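Local coordinates for Mll2253 protein (Mesorhizobium loti, PDB 3Q63) that is of unknown function but belongs to the AHA1 family of the Bet v 1-like clan, whose members probably bind hydrophobic ligands or partner proteins, at residues 56-68 with 72-84. Sequence-based numbering, arbitrary orientation.
Sequences DWGGVLDCEVLAV and KTLSYTWNLAHQD
S75 and A67 face each other as a hydrogen-bonded pair of an antiparallel beta hairpin, S75 N donating to A67 O at 3.0 Å. S75 O accepts two amides, L66 N (2.8 Å) and A67 N (3.2 Å), the latter from above the carbonyl plane; this classic beta bulge shifts the register by one. The CB atoms of A67 and S75 lie 4.2 Å apart, and S75 packs on V92 of strand 92-100, so small side chains suit the pair; S75 OG bonds to T94 OG1. T77 N donates to E64 O, while T77 OG1, set between backbone N and carbonyl carbon (chi1 51°), lies 2.6 Å from E64 N in a weak, bent bond. D62 and N79 exchange both backbone bonds, D62 N to N79 O being nearly straight at 171°. A water joins D62 OD1 to A81 N, and D62 OD2 bonds to H82 NE2 of the second subunit.

Apolar contacts join L61, W78 and L80 toward one end, and V68 CG2 with L74 CD1, side by side, near the turn. L61 CD1 sits over one face of the W78 indole in a CH-pi contact, 3.5 Å from the five-membered ring centroid, while L61 CD2 packs on L80 CD1 (3.7 Å). Indole suits this place by joining a broad apolar face to an N-H, since W78 NE1 bonds to W57 O of the second subunit. Cut back to an alanine, W78 would be likely to leave L61 CD1 without an aromatic face and that W57 carbonyl without its donor.

Strands 50-54 and 92-100 flank the hairpin; W25 of helix 21-29 covers V68 and L74, and W128 of helix 118-141 meets W78, consistent with the helix-grip fold of Bet v 1-like proteins, an antiparallel sheet packed on a long C-terminal helix.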
# COMPACT_ATOMS: atom_id res chain seq x y z
N ASP B 56 -0.67 -1.82 5.95
CA ASP B 56 -1.71 -1.99 6.97
C ASP B 56 -3.04 -2.47 6.41
O ASP B 56 -3.81 -3.11 7.12
CB ASP B 56 -1.93 -0.69 7.75
CG ASP B 56 -0.75 -0.33 8.64
OD1 ASP B 56 0.01 -1.24 9.03
OD2 ASP B 56 -0.60 0.86 8.96
N TRP B 57 -3.31 -2.17 5.14
CA TRP B 57 -4.58 -2.56 4.51
C TRP B 57 -4.63 -3.99 3.96
O TRP B 57 -5.64 -4.41 3.40
CB TRP B 57 -4.94 -1.57 3.41
CG TRP B 57 -3.82 -1.24 2.47
CD1 TRP B 57 -2.93 -0.21 2.57
CD2 TRP B 57 -3.52 -1.90 1.23
NE1 TRP B 57 -2.11 -0.18 1.47
CE2 TRP B 57 -2.45 -1.21 0.63
CE3 TRP B 57 -4.07 -3.01 0.56
CZ2 TRP B 57 -1.91 -1.58 -0.60
CZ3 TRP B 57 -3.53 -3.38 -0.66
CH2 TRP B 57 -2.46 -2.67 -1.23
N GLY B 58 -3.52 -4.72 4.11
CA GLY B 58 -3.48 -6.10 3.65
C GLY B 58 -2.53 -6.44 2.51
O GLY B 58 -2.18 -7.60 2.35
N GLY B 59 -2.12 -5.45 1.72
CA GLY B 59 -1.23 -5.73 0.60
C GLY B 59 0.11 -6.25 1.07
O GLY B 59 0.58 -5.86 2.14
N VAL B 60 0.73 -7.11 0.28
CA VAL B 60 2.02 -7.68 0.66
C VAL B 60 2.87 -8.04 -0.55
O VAL B 60 2.34 -8.44 -1.58
CB VAL B 60 1.83 -8.94 1.54
CG1 VAL B 60 1.02 -9.96 0.81
CG2 VAL B 60 3.19 -9.52 1.94
N LEU B 61 4.18 -7.89 -0.40
CA LEU B 61 5.12 -8.22 -1.45
C LEU B 61 6.08 -9.27 -0.91
O LEU B 61 6.38 -9.27 0.29
CB LEU B 61 5.93 -6.98 -1.86
CG LEU B 61 5.20 -5.95 -2.71
CD1 LEU B 61 6.05 -4.71 -2.82
CD2 LEU B 61 4.89 -6.53 -4.07
N ASP B 62 6.55 -10.15 -1.79
CA ASP B 62 7.49 -11.20 -1.42
C ASP B 62 8.85 -10.77 -1.97
O ASP B 62 8.98 -10.51 -3.16
CB ASP B 62 7.11 -12.52 -2.07
CG ASP B 62 5.68 -12.93 -1.76
OD1 ASP B 62 5.09 -13.69 -2.56
OD2 ASP B 62 5.15 -12.49 -0.72
N CYS B 63 9.86 -10.73 -1.10
CA CYS B 63 11.18 -10.29 -1.52
C CYS B 63 12.32 -11.21 -1.12
O CYS B 63 12.21 -12.00 -0.18
CB CYS B 63 11.48 -8.90 -0.95
SG CYS B 63 10.15 -7.71 -1.05
N GLU B 64 13.44 -11.06 -1.83
CA GLU B 64 14.63 -11.84 -1.56
C GLU B 64 15.85 -10.96 -1.82
O GLU B 64 15.94 -10.31 -2.86
CB GLU B 64 14.68 -13.05 -2.49
CG GLU B 64 15.83 -13.99 -2.17
CD GLU B 64 16.25 -14.82 -3.36
OE1 GLU B 64 15.37 -15.16 -4.18
OE2 GLU B 64 17.45 -15.15 -3.46
N VAL B 65 16.78 -10.92 -0.87
CA VAL B 65 17.98 -10.12 -1.05
C VAL B 65 18.84 -10.80 -2.12
O VAL B 65 19.07 -12.00 -2.06
CB VAL B 65 18.77 -9.99 0.27
CG1 VAL B 65 19.99 -9.11 0.06
CG2 VAL B 65 17.86 -9.36 1.34
N LEU B 66 19.29 -10.02 -3.10
CA LEU B 66 20.10 -10.53 -4.20
C LEU B 66 21.55 -10.10 -4.14
O LEU B 66 22.44 -10.87 -4.46
CB LEU B 66 19.52 -10.06 -5.53
CG LEU B 66 18.12 -10.55 -5.85
CD1 LEU B 66 17.68 -9.92 -7.17
CD2 LEU B 66 18.10 -12.08 -5.95
N ALA B 67 21.79 -8.85 -3.75
CA ALA B 67 23.15 -8.34 -3.66
C ALA B 67 23.29 -7.32 -2.56
O ALA B 67 22.37 -6.54 -2.28
CB ALA B 67 23.57 -7.74 -5.00
N VAL B 68 24.45 -7.32 -1.92
CA VAL B 68 24.71 -6.39 -0.84
C VAL B 68 26.16 -5.93 -0.82
O VAL B 68 27.07 -6.74 -0.64
CB VAL B 68 24.39 -7.01 0.53
CG1 VAL B 68 24.64 -6.00 1.63
CG2 VAL B 68 22.94 -7.48 0.56
N LYS B 72 27.21 0.99 -0.71
CA LYS B 72 27.31 1.17 -2.16
C LYS B 72 26.15 0.63 -2.99
O LYS B 72 25.54 1.37 -3.77
CB LYS B 72 28.62 0.56 -2.66
CG LYS B 72 29.87 1.23 -2.11
CD LYS B 72 31.14 0.58 -2.65
CE LYS B 72 32.38 1.29 -2.13
NZ LYS B 72 33.63 0.71 -2.72
N THR B 73 25.85 -0.66 -2.84
CA THR B 73 24.79 -1.29 -3.61
C THR B 73 23.90 -2.22 -2.79
O THR B 73 24.37 -2.91 -1.88
CB THR B 73 25.37 -2.11 -4.78
OG1 THR B 73 26.28 -1.29 -5.53
CG2 THR B 73 24.26 -2.57 -5.71
N LEU B 74 22.62 -2.25 -3.13
CA LEU B 74 21.66 -3.11 -2.47
C LEU B 74 20.58 -3.51 -3.47
O LEU B 74 19.96 -2.65 -4.10
CB LEU B 74 21.02 -2.38 -1.28
CG LEU B 74 19.89 -3.12 -0.55
CD1 LEU B 74 20.38 -4.45 -0.02
CD2 LEU B 74 19.37 -2.24 0.58
N SER B 75 20.36 -4.81 -3.62
CA SER B 75 19.34 -5.28 -4.54
C SER B 75 18.54 -6.42 -3.95
O SER B 75 19.07 -7.24 -3.20
CB SER B 75 19.97 -5.73 -5.87
OG SER B 75 18.99 -6.27 -6.73
N TYR B 76 17.25 -6.45 -4.28
CA TYR B 76 16.36 -7.51 -3.83
C TYR B 76 15.14 -7.61 -4.73
O TYR B 76 14.76 -6.63 -5.40
CB TYR B 76 15.91 -7.31 -2.37
CG TYR B 76 15.42 -5.92 -1.96
CD1 TYR B 76 16.26 -5.06 -1.25
CD2 TYR B 76 14.11 -5.52 -2.19
CE1 TYR B 76 15.80 -3.83 -0.77
CE2 TYR B 76 13.64 -4.29 -1.71
CZ TYR B 76 14.49 -3.45 -1.00
OH TYR B 76 14.03 -2.24 -0.52
N THR B 77 14.54 -8.80 -4.77
CA THR B 77 13.34 -9.03 -5.58
C THR B 77 12.19 -8.28 -4.95
O THR B 77 12.18 -8.01 -3.74
CB THR B 77 12.96 -10.53 -5.66
OG1 THR B 77 12.90 -11.08 -4.34
CG2 THR B 77 13.95 -11.32 -6.51
N TRP B 78 11.21 -7.97 -5.78
CA TRP B 78 10.02 -7.22 -5.40
C TRP B 78 8.93 -7.88 -6.23
O TRP B 78 8.62 -7.43 -7.34
CB TRP B 78 10.26 -5.77 -5.80
CG TRP B 78 9.21 -4.79 -5.48
CD1 TRP B 78 8.00 -4.65 -6.10
CD2 TRP B 78 9.31 -3.73 -4.53
NE1 TRP B 78 7.35 -3.55 -5.60
CE2 TRP B 78 8.13 -2.97 -4.63
CE3 TRP B 78 10.29 -3.35 -3.60
CZ2 TRP B 78 7.90 -1.84 -3.84
CZ3 TRP B 78 10.06 -2.22 -2.81
CH2 TRP B 78 8.87 -1.48 -2.94
N ASN B 79 8.35 -8.95 -5.68
CA ASN B 79 7.34 -9.74 -6.37
C ASN B 79 6.00 -9.90 -5.70
O ASN B 79 5.86 -9.76 -4.49
CB ASN B 79 7.84 -11.16 -6.61
CG ASN B 79 9.19 -11.20 -7.30
OD1 ASN B 79 9.57 -10.27 -8.02
ND2 ASN B 79 9.90 -12.30 -7.10
N LEU B 80 5.01 -10.27 -6.51
CA LEU B 80 3.68 -10.52 -6.00
C LEU B 80 3.02 -11.51 -6.96
O LEU B 80 2.77 -11.20 -8.12
CB LEU B 80 2.91 -9.19 -5.93
CG LEU B 80 1.61 -9.16 -5.15
CD1 LEU B 80 1.45 -7.81 -4.46
CD2 LEU B 80 0.46 -9.43 -6.10
N ALA B 81 2.79 -12.73 -6.48
CA ALA B 81 2.18 -13.76 -7.31
C ALA B 81 0.67 -13.53 -7.37
O ALA B 81 -0.01 -13.49 -6.35
CB ALA B 81 2.47 -15.14 -6.73
N HIS B 82 0.15 -13.36 -8.58
CA HIS B 82 -1.28 -13.12 -8.76
C HIS B 82 -1.77 -13.82 -10.02
O HIS B 82 -1.06 -13.89 -11.03
CB HIS B 82 -1.56 -11.62 -8.85
CG HIS B 82 -2.99 -11.25 -8.62
ND1 HIS B 82 -3.98 -11.42 -9.57
CD2 HIS B 82 -3.60 -10.66 -7.56
CE1 HIS B 82 -5.12 -10.95 -9.11
NE2 HIS B 82 -4.92 -10.49 -7.89
N GLN B 83 -2.99 -14.34 -9.94
CA GLN B 83 -3.60 -15.05 -11.05
C GLN B 83 -3.70 -14.15 -12.27
O GLN B 83 -3.50 -14.59 -13.40
CB GLN B 83 -5.00 -15.52 -10.66
CG GLN B 83 -5.45 -16.77 -11.38
CD GLN B 83 -6.84 -17.21 -10.97
OE1 GLN B 83 -7.83 -16.52 -11.25
NE2 GLN B 83 -6.93 -18.35 -10.30
N ASP B 84 -3.99 -12.89 -12.04
CA ASP B 84 -4.10 -11.94 -13.14
C ASP B 84 -2.72 -11.40 -13.50
O ASP B 84 -2.06 -10.74 -12.69
CB ASP B 84 -5.05 -10.82 -12.73
CG ASP B 84 -5.15 -9.74 -13.78
OD1 ASP B 84 -6.04 -8.87 -13.64
OD2 ASP B 84 -4.34 -9.75 -14.72
O HOH W 1 2.64 -13.30 -3.67